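Beta-galactosidase (Bacillus circulans, PDB 4MAD) probably hydrolyses terminal, non-reducing beta-D-galactose residues of beta-D-galactosides, as a glycoside hydrolase of family 35. Local coordinates at residues 105-110 against 183-188; 116-121 against 129-134; 169-174 against 462-467. One frame throughout, in Å; residues are numbered along the deposited sequence.

How the contacts relate
All three contacts gather on one side of the molecule, their centres about 11 to 13 Å apart. Contacts 1 and 2 are buried and lie within the family 35 catalytic region; contact 2 is nested in the loop that contact 1 closes, and both draw on the long connection between strand 100-104 and helix 135-152. Contact 3 lies nearer the surface and brings in residues 462-467 of the first all-beta domain. Across each pair of segments the touch is mostly apolar or van der Waals. Polar links run between contacts instead: Arg131 of contact 2 forms a salt bridge with Glu169 of contact 3, and its carbonyl meets the Tyr172 hydroxyl.

Contact 1 of 3, residues 105-110 against 183-188; sequences PGPFIC and QYLRDG
The loop at Pro107 and the helix turn at Leu185 come no closer than 9.3 Å between CA atoms, Pro107 CA to Leu185 CA, and no hydrogen bond joins them. Side chains close the gap: CD of the Pro107 ring faces the end of the Leu185 side chain, with Pro107 CD 3.9 Å from Leu185 CD2. The same methyl comes within 4.2 Å of Gly106 O, so it sits at the cis peptide that joins Gly106 to Pro107. Gly106 has a positive phi of 72°, a backbone conformation that suits a residue without a side chain. Leu185 CD2 also packs on Glu169, while Tyr137, Val141 and Phe145 of helix 135-152 touch the proline. A salt bridge between Arg186 and Asp187 lies within the helix, apart from this contact. The contact seats the loop after the third barrel strand, 100-104, against helix 179-192, which follows the fourth, 163-167. These two strands are neighbours in the closed parallel sheet, so the packing joins elements that follow adjacent strands of the (beta/alpha)8 barrel in this family 35 enzyme.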
loop_
_atom_site.group_PDB
_atom_site.type_symbol
_atom_site.label_atom_id
_atom_site.label_comp_id
_atom_site.label_asym_id
_atom_site.label_seq_id
_atom_site.Cartn_x
_atom_site.Cartn_y
_atom_site.Cartn_z
ATOM N N PRO A 105 -7.445 -8.558 10.364
ATOM C CA PRO A 105 -6.989 -9.524 9.371
ATOM C C PRO A 105 -7.718 -9.501 8.013
ATOM O O PRO A 105 -7.364 -10.247 7.153
ATOM C CB PRO A 105 -7.198 -10.838 10.066
ATOM C CG PRO A 105 -8.293 -10.619 10.887
ATOM C CD PRO A 105 -8.242 -9.226 11.377
ATOM N N GLY A 106 -8.642 -8.587 7.839
ATOM C CA GLY A 106 -9.332 -8.465 6.588
ATOM C C GLY A 106 -10.305 -9.605 6.345
ATOM O O GLY A 106 -11.182 -9.764 7.116
ATOM N N PRO A 107 -10.212 -10.331 5.243
ATOM C CA PRO A 107 -9.076 -10.421 4.352
ATOM C C PRO A 107 -8.791 -9.294 3.382
ATOM O O PRO A 107 -7.736 -9.257 2.834
ATOM C CB PRO A 107 -9.329 -11.706 3.599
ATOM C CG PRO A 107 -10.704 -11.917 3.650
ATOM C CD PRO A 107 -11.309 -11.177 4.786
ATOM N N PHE A 108 -9.746 -8.427 3.195
ATOM C CA PHE A 108 -9.574 -7.184 2.470
ATOM C C PHE A 108 -9.405 -6.079 3.501
ATOM O O PHE A 108 -10.194 -5.982 4.364
ATOM C CB PHE A 108 -10.812 -6.894 1.665
ATOM C CG PHE A 108 -10.713 -5.683 0.818
ATOM C CD1 PHE A 108 -10.226 -5.768 -0.464
ATOM C CD2 PHE A 108 -11.136 -4.489 1.267
ATOM C CE1 PHE A 108 -10.172 -4.686 -1.271
ATOM C CE2 PHE A 108 -11.051 -3.390 0.463
ATOM C CZ PHE A 108 -10.576 -3.499 -0.784
ATOM N N ILE A 109 -8.305 -5.343 3.412
ATOM C CA ILE A 109 -7.913 -4.346 4.387
ATOM C C ILE A 109 -7.999 -2.910 3.859
ATOM O O ILE A 109 -7.981 -1.989 4.578
ATOM C CB ILE A 109 -6.516 -4.633 4.917
ATOM C CG1 ILE A 109 -5.498 -4.606 3.787
ATOM C CG2 ILE A 109 -6.455 -5.990 5.627
ATOM C CD1 ILE A 109 -4.122 -4.397 4.227
ATOM N N CYS A 110 -8.187 -2.789 2.565
ATOM C CA CYS A 110 -8.333 -1.473 1.968
ATOM C C CYS A 110 -6.983 -0.839 2.265
ATOM O O CYS A 110 -5.998 -1.314 1.845
ATOM C CB CYS A 110 -9.473 -0.707 2.577
ATOM S SG CYS A 110 -9.844 0.769 1.661
ATOM N N GLN A 183 -21.345 -13.540 8.133
ATOM C CA GLN A 183 -21.548 -14.586 9.095
ATOM C C GLN A 183 -20.572 -15.700 8.932
ATOM O O GLN A 183 -20.076 -16.214 9.867
ATOM C CB GLN A 183 -23.001 -15.059 9.125
ATOM C CG GLN A 183 -23.920 -13.992 9.619
ATOM C CD GLN A 183 -25.312 -14.429 9.861
ATOM O OE1 GLN A 183 -25.572 -15.572 9.962
ATOM N NE2 GLN A 183 -26.221 -13.497 9.925
ATOM N N TYR A 184 -20.290 -16.054 7.708
ATOM C CA TYR A 184 -19.328 -17.074 7.485
ATOM C C TYR A 184 -17.939 -16.636 7.955
ATOM O O TYR A 184 -17.192 -17.374 8.529
ATOM C CB TYR A 184 -19.291 -17.402 6.028
ATOM C CG TYR A 184 -18.374 -18.525 5.726
ATOM C CD1 TYR A 184 -18.823 -19.813 5.747
ATOM C CD2 TYR A 184 -17.060 -18.303 5.450
ATOM C CE1 TYR A 184 -18.000 -20.842 5.489
ATOM C CE2 TYR A 184 -16.223 -19.331 5.166
ATOM C CZ TYR A 184 -16.696 -20.613 5.195
ATOM O OH TYR A 184 -15.878 -21.678 4.935
ATOM N N LEU A 185 -17.618 -15.404 7.660
ATOM C CA LEU A 185 -16.347 -14.822 8.094
ATOM C C LEU A 185 -16.223 -14.754 9.616
ATOM O O LEU A 185 -15.242 -15.133 10.151
ATOM C CB LEU A 185 -16.197 -13.425 7.530
ATOM C CG LEU A 185 -14.823 -12.969 7.175
ATOM C CD1 LEU A 185 -14.105 -14.008 6.401
ATOM C CD2 LEU A 185 -14.865 -11.689 6.394
ATOM N N ARG A 186 -17.283 -14.338 10.268
ATOM C CA ARG A 186 -17.274 -14.241 11.706
ATOM C C ARG A 186 -17.026 -15.594 12.349
ATOM O O ARG A 186 -16.265 -15.757 13.236
ATOM C CB ARG A 186 -18.630 -13.735 12.132
ATOM C CG ARG A 186 -18.972 -13.785 13.597
ATOM C CD ARG A 186 -20.447 -13.802 13.809
ATOM N NE ARG A 186 -21.116 -15.013 13.344
ATOM C CZ ARG A 186 -22.421 -15.144 13.186
ATOM N NH1 ARG A 186 -23.229 -14.164 13.484
ATOM N NH2 ARG A 186 -22.927 -16.261 12.753
ATOM N N ASP A 187 -17.748 -16.559 11.839
ATOM C CA ASP A 187 -17.634 -17.915 12.311
ATOM C C ASP A 187 -16.280 -18.511 12.030
ATOM O O ASP A 187 -15.734 -19.222 12.833
ATOM C CB ASP A 187 -18.733 -18.789 11.744
ATOM C CG ASP A 187 -20.107 -18.409 12.255
ATOM O OD1 ASP A 187 -20.234 -17.631 13.186
ATOM O OD2 ASP A 187 -21.058 -18.894 11.672
ATOM N N GLY A 188 -15.767 -18.218 10.853
ATOM C CA GLY A 188 -14.464 -18.669 10.479
ATOM C C GLY A 188 -13.348 -18.112 11.331
ATOM O O GLY A 188 -12.466 -18.821 11.687
#

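Contact 2 of 3, residues 116-121 against 129-134; sequences GGFPYW and KLRCFN
Phe118 and Leu130 lie alongside each other, running in opposite senses, while the side chain of Arg131 passes obliquely across the end of the same ring. The leucine contributes two carbons: Leu130 CD1 lies 4.1 Å from Phe118 CE2, and Leu130 CB is 4.2 Å from that ring atom. Arg131 touches with its aliphatic part, Arg131 CG standing at the ring edge, close to the ring plane, 4.0 Å from Phe118 CZ. Its guanidinium plane is turned 72° from the phenyl plane and so does not stack on it. With CG anti to its carbonyl carbon (chi1 -82°), Phe118 sends its ring toward residues 129-134; the arginine chain bends at chi3 (79°), beyond the CG that meets the ring. Several aromatic residues also meet Phe118: Phe108 and Phe115 come to it as rings, and Tyr137 of helix 135-152 and Trp69 also touch its side chain. The polar end of Arg131 has its own partners, a salt bridge from NH2 to Glu169 and a cation-pi contact with Phe175. Arg131 therefore works in two ways, its methylene packing on phenylalanine and its charge paired with a buried carboxylate. The salt bridge ties this loop to Glu169, which immediately precedes Asn170 and the predicted proton donor, Glu171.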
loop_
_atom_site.group_PDB
_atom_site.type_symbol
_atom_site.label_atom_id
_atom_site.label_comp_id
_atom_site.label_asym_id
_atom_site.label_seq_id
_atom_site.Cartn_x
_atom_site.Cartn_y
_atom_site.Cartn_z
ATOM N N GLY A 116 -6.079 -3.625 -2.190
ATOM C CA GLY A 116 -6.643 -3.687 -0.885
ATOM C C GLY A 116 -6.155 -4.911 -0.098
ATOM O O GLY A 116 -6.836 -5.356 0.735
ATOM N N GLY A 117 -4.953 -5.370 -0.359
ATOM C CA GLY A 117 -4.373 -6.509 0.325
ATOM C C GLY A 117 -4.671 -7.843 -0.333
ATOM O O GLY A 117 -4.140 -8.855 0.035
ATOM N N PHE A 118 -5.523 -7.829 -1.315
ATOM C CA PHE A 118 -5.812 -9.073 -2.039
ATOM C C PHE A 118 -4.609 -9.444 -2.910
ATOM O O PHE A 118 -4.086 -8.637 -3.515
ATOM C CB PHE A 118 -7.020 -8.912 -2.961
ATOM C CG PHE A 118 -8.357 -9.044 -2.301
ATOM C CD1 PHE A 118 -8.569 -9.846 -1.222
ATOM C CD2 PHE A 118 -9.430 -8.401 -2.831
ATOM C CE1 PHE A 118 -9.799 -9.973 -0.684
ATOM C CE2 PHE A 118 -10.651 -8.541 -2.272
ATOM C CZ PHE A 118 -10.818 -9.329 -1.197
ATOM N N PRO A 119 -4.232 -10.697 -2.969
ATOM C CA PRO A 119 -3.191 -11.144 -3.887
ATOM C C PRO A 119 -3.622 -11.039 -5.315
ATOM O O PRO A 119 -4.724 -11.290 -5.540
ATOM C CB PRO A 119 -3.036 -12.617 -3.546
ATOM C CG PRO A 119 -3.658 -12.790 -2.253
ATOM C CD PRO A 119 -4.699 -11.777 -2.110
ATOM N N TYR A 120 -2.718 -10.795 -6.235
ATOM C CA TYR A 120 -3.021 -10.499 -7.620
ATOM C C TYR A 120 -3.717 -11.726 -8.200
ATOM O O TYR A 120 -4.528 -11.612 -9.027
ATOM C CB TYR A 120 -1.766 -10.165 -8.417
ATOM C CG TYR A 120 -1.027 -11.379 -8.819
ATOM C CD1 TYR A 120 -1.163 -11.898 -10.077
ATOM C CD2 TYR A 120 -0.233 -12.055 -7.941
ATOM C CE1 TYR A 120 -0.515 -13.031 -10.448
ATOM C CE2 TYR A 120 0.417 -13.204 -8.330
ATOM C CZ TYR A 120 0.266 -13.685 -9.586
ATOM O OH TYR A 120 0.913 -14.813 -9.925
ATOM N N TRP A 121 -3.351 -12.883 -7.708
ATOM C CA TRP A 121 -3.814 -14.141 -8.243
ATOM C C TRP A 121 -5.266 -14.484 -8.013
ATOM O O TRP A 121 -5.738 -15.409 -8.608
ATOM C CB TRP A 121 -2.896 -15.323 -7.917
ATOM C CG TRP A 121 -2.689 -15.542 -6.558
ATOM C CD1 TRP A 121 -1.679 -15.106 -5.861
ATOM C CD2 TRP A 121 -3.536 -16.223 -5.667
ATOM N NE1 TRP A 121 -1.785 -15.465 -4.582
ATOM C CE2 TRP A 121 -2.940 -16.163 -4.422
ATOM C CE3 TRP A 121 -4.732 -16.891 -5.801
ATOM C CZ2 TRP A 121 -3.496 -16.742 -3.311
ATOM C CZ3 TRP A 121 -5.288 -17.442 -4.722
ATOM C CH2 TRP A 121 -4.683 -17.366 -3.472
ATOM N N LYS A 129 -16.024 -14.152 -7.251
ATOM C CA LYS A 129 -16.616 -12.882 -6.937
ATOM C C LYS A 129 -16.102 -12.468 -5.583
ATOM O O LYS A 129 -16.092 -13.256 -4.696
ATOM C CB LYS A 129 -18.128 -12.988 -6.936
ATOM C CG LYS A 129 -18.691 -13.268 -8.271
ATOM C CD LYS A 129 -18.589 -12.138 -9.202
ATOM C CE LYS A 129 -18.948 -12.595 -10.566
ATOM N NZ LYS A 129 -19.241 -11.545 -11.518
ATOM N N LEU A 130 -15.648 -11.239 -5.474
ATOM C CA LEU A 130 -15.012 -10.771 -4.254
ATOM C C LEU A 130 -15.944 -10.252 -3.158
ATOM O O LEU A 130 -16.855 -9.570 -3.422
ATOM C CB LEU A 130 -13.940 -9.731 -4.579
ATOM C CG LEU A 130 -12.934 -10.122 -5.640
ATOM C CD1 LEU A 130 -12.071 -9.025 -6.039
ATOM C CD2 LEU A 130 -12.161 -11.260 -5.227
ATOM N N ARG A 131 -15.616 -10.565 -1.924
ATOM C CA ARG A 131 -16.316 -10.008 -0.784
ATOM C C ARG A 131 -17.812 -10.252 -0.772
ATOM O O ARG A 131 -18.575 -9.404 -0.468
ATOM C CB ARG A 131 -15.979 -8.518 -0.589
ATOM C CG ARG A 131 -14.560 -8.243 -0.368
ATOM C CD ARG A 131 -14.245 -6.779 -0.301
ATOM N NE ARG A 131 -14.546 -6.154 0.967
ATOM C CZ ARG A 131 -14.588 -4.849 1.134
ATOM N NH1 ARG A 131 -14.343 -4.069 0.124
ATOM N NH2 ARG A 131 -14.847 -4.338 2.313
ATOM N N CYS A 132 -18.163 -11.466 -1.125
ATOM C CA CYS A 132 -19.508 -11.963 -1.051
ATOM C C CYS A 132 -19.500 -13.464 -0.859
ATOM O O CYS A 132 -18.492 -14.065 -0.866
ATOM C CB CYS A 132 -20.337 -11.538 -2.235
ATOM S SG CYS A 132 -19.785 -12.289 -3.723
ATOM N N PHE A 133 -20.663 -14.044 -0.743
ATOM C CA PHE A 133 -20.745 -15.437 -0.409
ATOM C C PHE A 133 -20.498 -16.290 -1.663
ATOM O O PHE A 133 -21.390 -16.873 -2.215
ATOM C CB PHE A 133 -22.093 -15.788 0.238
ATOM C CG PHE A 133 -22.089 -17.069 0.947
ATOM C CD1 PHE A 133 -21.333 -17.247 2.055
ATOM C CD2 PHE A 133 -22.842 -18.125 0.496
ATOM C CE1 PHE A 133 -21.315 -18.408 2.693
ATOM C CE2 PHE A 133 -22.815 -19.292 1.138
ATOM C CZ PHE A 133 -22.036 -19.435 2.254
ATOM N N ASN A 134 -19.252 -16.372 -2.038
ATOM C CA ASN A 134 -18.794 -17.031 -3.273
ATOM C C ASN A 134 -17.841 -18.180 -3.006
ATOM O O ASN A 134 -16.869 -17.986 -2.426
ATOM C CB ASN A 134 -18.085 -15.983 -4.124
ATOM C CG ASN A 134 -17.497 -16.522 -5.392
ATOM O OD1 ASN A 134 -18.184 -16.685 -6.351
ATOM N ND2 ASN A 134 -16.234 -16.691 -5.419
#

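Contact 3 of 3, residues 169-174 against 462-467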
loop_
_atom_site.group_PDB
_atom_site.type_symbol
_atom_site.label_atom_id
_atom_site.label_comp_id
_atom_site.label_asym_id
_atom_site.label_seq_id
_atom_site.Cartn_x
_atom_site.Cartn_y
_atom_site.Cartn_z
ATOM N N GLU A 169 -14.541 -7.606 9.124
ATOM C CA GLU A 169 -14.097 -7.436 7.704
ATOM C C GLU A 169 -13.431 -6.076 7.849
ATOM O O GLU A 169 -12.930 -5.723 8.827
ATOM C CB GLU A 169 -15.275 -7.480 6.746
ATOM C CG GLU A 169 -15.143 -8.336 5.529
ATOM C CD GLU A 169 -14.925 -7.513 4.295
ATOM O OE1 GLU A 169 -14.889 -6.303 4.361
ATOM O OE2 GLU A 169 -14.761 -8.104 3.256
ATOM N N ASN A 170 -13.411 -5.379 6.766
ATOM C CA ASN A 170 -13.312 -3.942 6.840
ATOM C C ASN A 170 -14.240 -2.994 6.149
ATOM O O ASN A 170 -14.366 -3.029 4.972
ATOM C CB ASN A 170 -11.897 -3.768 6.332
ATOM C CG ASN A 170 -11.371 -2.373 6.554
ATOM O OD1 ASN A 170 -10.962 -2.059 7.610
ATOM N ND2 ASN A 170 -11.426 -1.544 5.557
ATOM N N GLU A 171 -14.938 -2.189 6.928
ATOM C CA GLU A 171 -15.848 -1.240 6.351
ATOM C C GLU A 171 -16.731 -1.928 5.283
ATOM O O GLU A 171 -16.889 -1.437 4.207
ATOM C CB GLU A 171 -15.080 -0.046 5.782
ATOM C CG GLU A 171 -14.557 0.910 6.792
ATOM C CD GLU A 171 -14.122 2.287 6.243
ATOM O OE1 GLU A 171 -13.691 2.335 5.093
ATOM O OE2 GLU A 171 -14.214 3.267 6.990
ATOM N N TYR A 172 -17.281 -3.084 5.624
ATOM C CA TYR A 172 -17.980 -3.876 4.631
ATOM C C TYR A 172 -19.172 -3.135 4.042
ATOM O O TYR A 172 -19.461 -3.274 2.907
ATOM C CB TYR A 172 -18.370 -5.247 5.115
ATOM C CG TYR A 172 -18.972 -6.098 4.039
ATOM C CD1 TYR A 172 -18.232 -6.533 2.951
ATOM C CD2 TYR A 172 -20.310 -6.420 4.046
ATOM C CE1 TYR A 172 -18.787 -7.273 1.974
ATOM C CE2 TYR A 172 -20.861 -7.149 3.041
ATOM C CZ TYR A 172 -20.096 -7.587 2.017
ATOM O OH TYR A 172 -20.635 -8.330 1.038
ATOM N N GLY A 173 -19.823 -2.324 4.862
ATOM C CA GLY A 173 -21.002 -1.622 4.483
ATOM C C GLY A 173 -20.803 -0.636 3.372
ATOM O O GLY A 173 -21.730 -0.124 2.800
ATOM N N SER A 174 -19.556 -0.315 3.142
ATOM C CA SER A 174 -19.190 0.563 2.061
ATOM C C SER A 174 -19.067 -0.162 0.724
ATOM O O SER A 174 -18.962 0.475 -0.272
ATOM C CB SER A 174 -17.908 1.313 2.362
ATOM O OG SER A 174 -17.992 2.114 3.500
ATOM N N ILE A 462 -6.515 -0.800 -7.511
ATOM C CA ILE A 462 -7.530 -0.114 -6.777
ATOM C C ILE A 462 -7.891 -0.892 -5.518
ATOM O O ILE A 462 -7.956 -2.052 -5.509
ATOM C CB ILE A 462 -8.796 0.079 -7.633
ATOM C CG1 ILE A 462 -8.529 1.153 -8.659
ATOM C CG2 ILE A 462 -9.966 0.497 -6.806
ATOM C CD1 ILE A 462 -9.419 1.133 -9.811
ATOM N N ASN A 463 -8.033 -0.146 -4.452
ATOM C CA ASN A 463 -8.250 -0.709 -3.135
ATOM C C ASN A 463 -9.549 -0.342 -2.431
ATOM O O ASN A 463 -9.708 -0.669 -1.349
ATOM C CB ASN A 463 -7.081 -0.389 -2.200
ATOM C CG ASN A 463 -6.959 1.094 -1.867
ATOM O OD1 ASN A 463 -7.610 1.622 -0.942
ATOM N ND2 ASN A 463 -6.114 1.748 -2.604
ATOM N N TYR A 464 -10.415 0.384 -3.103
ATOM C CA TYR A 464 -11.649 0.812 -2.551
ATOM C C TYR A 464 -12.619 1.101 -3.686
ATOM O O TYR A 464 -12.228 1.630 -4.667
ATOM C CB TYR A 464 -11.464 2.107 -1.739
ATOM C CG TYR A 464 -12.712 2.627 -1.114
ATOM C CD1 TYR A 464 -13.136 2.170 0.120
ATOM C CD2 TYR A 464 -13.483 3.585 -1.748
ATOM C CE1 TYR A 464 -14.289 2.612 0.675
ATOM C CE2 TYR A 464 -14.629 4.044 -1.183
ATOM C CZ TYR A 464 -15.021 3.574 0.030
ATOM O OH TYR A 464 -16.146 4.038 0.585
ATOM N N GLY A 465 -13.878 0.833 -3.399
ATOM C CA GLY A 465 -14.956 1.082 -4.331
ATOM C C GLY A 465 -15.271 0.002 -5.351
ATOM O O GLY A 465 -14.784 -1.049 -5.281
ATOM N N PRO A 466 -16.099 0.370 -6.304
ATOM C CA PRO A 466 -16.776 -0.572 -7.182
ATOM C C PRO A 466 -15.918 -1.026 -8.343
ATOM O O PRO A 466 -16.332 -1.861 -9.070
ATOM C CB PRO A 466 -17.979 0.226 -7.678
ATOM C CG PRO A 466 -17.662 1.577 -7.441
ATOM C CD PRO A 466 -16.765 1.670 -6.308
ATOM N N PHE A 467 -14.760 -0.444 -8.519
ATOM C CA PHE A 467 -13.959 -0.835 -9.648
ATOM C C PHE A 467 -12.785 -1.672 -9.223
ATOM O O PHE A 467 -11.810 -1.718 -9.863
ATOM C CB PHE A 467 -13.579 0.334 -10.500
ATOM C CG PHE A 467 -14.751 1.141 -10.907
ATOM C CD1 PHE A 467 -15.740 0.584 -11.636
ATOM C CD2 PHE A 467 -14.915 2.392 -10.450
ATOM C CE1 PHE A 467 -16.809 1.288 -11.978
ATOM C CE2 PHE A 467 -15.992 3.094 -10.790
ATOM C CZ PHE A 467 -16.936 2.517 -11.572
#
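Tyr464 and Ser174 meet where a loop of the first all-beta domain comes up to the catalytic region. At its base the tyrosine has CG anti to its own backbone N (chi1 -180°), which carries the ring out to residues 169-174; the CB of Tyr464 takes no part in this contact. Farther along, the ring carbon Tyr464 CE1 lies 4.2 Å from Ser174 CB and a loose 4.5 Å from Glu171 OE1, both oblique to the ring. At the tip, Tyr464 OH makes the nearest touch, 3.7 Å from Ser174 CB. The serine hydroxyl lies slightly farther off, with Ser174 OG 4.0 Å from Tyr464 OH, so the meeting rests on van der Waals packing. Ser174 is set in place by a short 3-10 turn, its backbone N bonding to Glu171 O at 3.1 Å. The Tyr464 side chain is also packed on Cys110 and Asn300, and it lines a pocket holding 2-(2-methoxyethoxy)ethanol, probably from the crystallisation medium. Glu171, the predicted proton donor, has its other carboxylate oxygen, OE2, hydrogen-bonded to Asn222, and its side chain lies about 4 Å from that of Glu247, the predicted nucleophile. This pair of glutamates, after strand 163-167 and on strand 244-249, is consistent with a clan GH-A barrel, whose predicted active site here adjoins Tyr464.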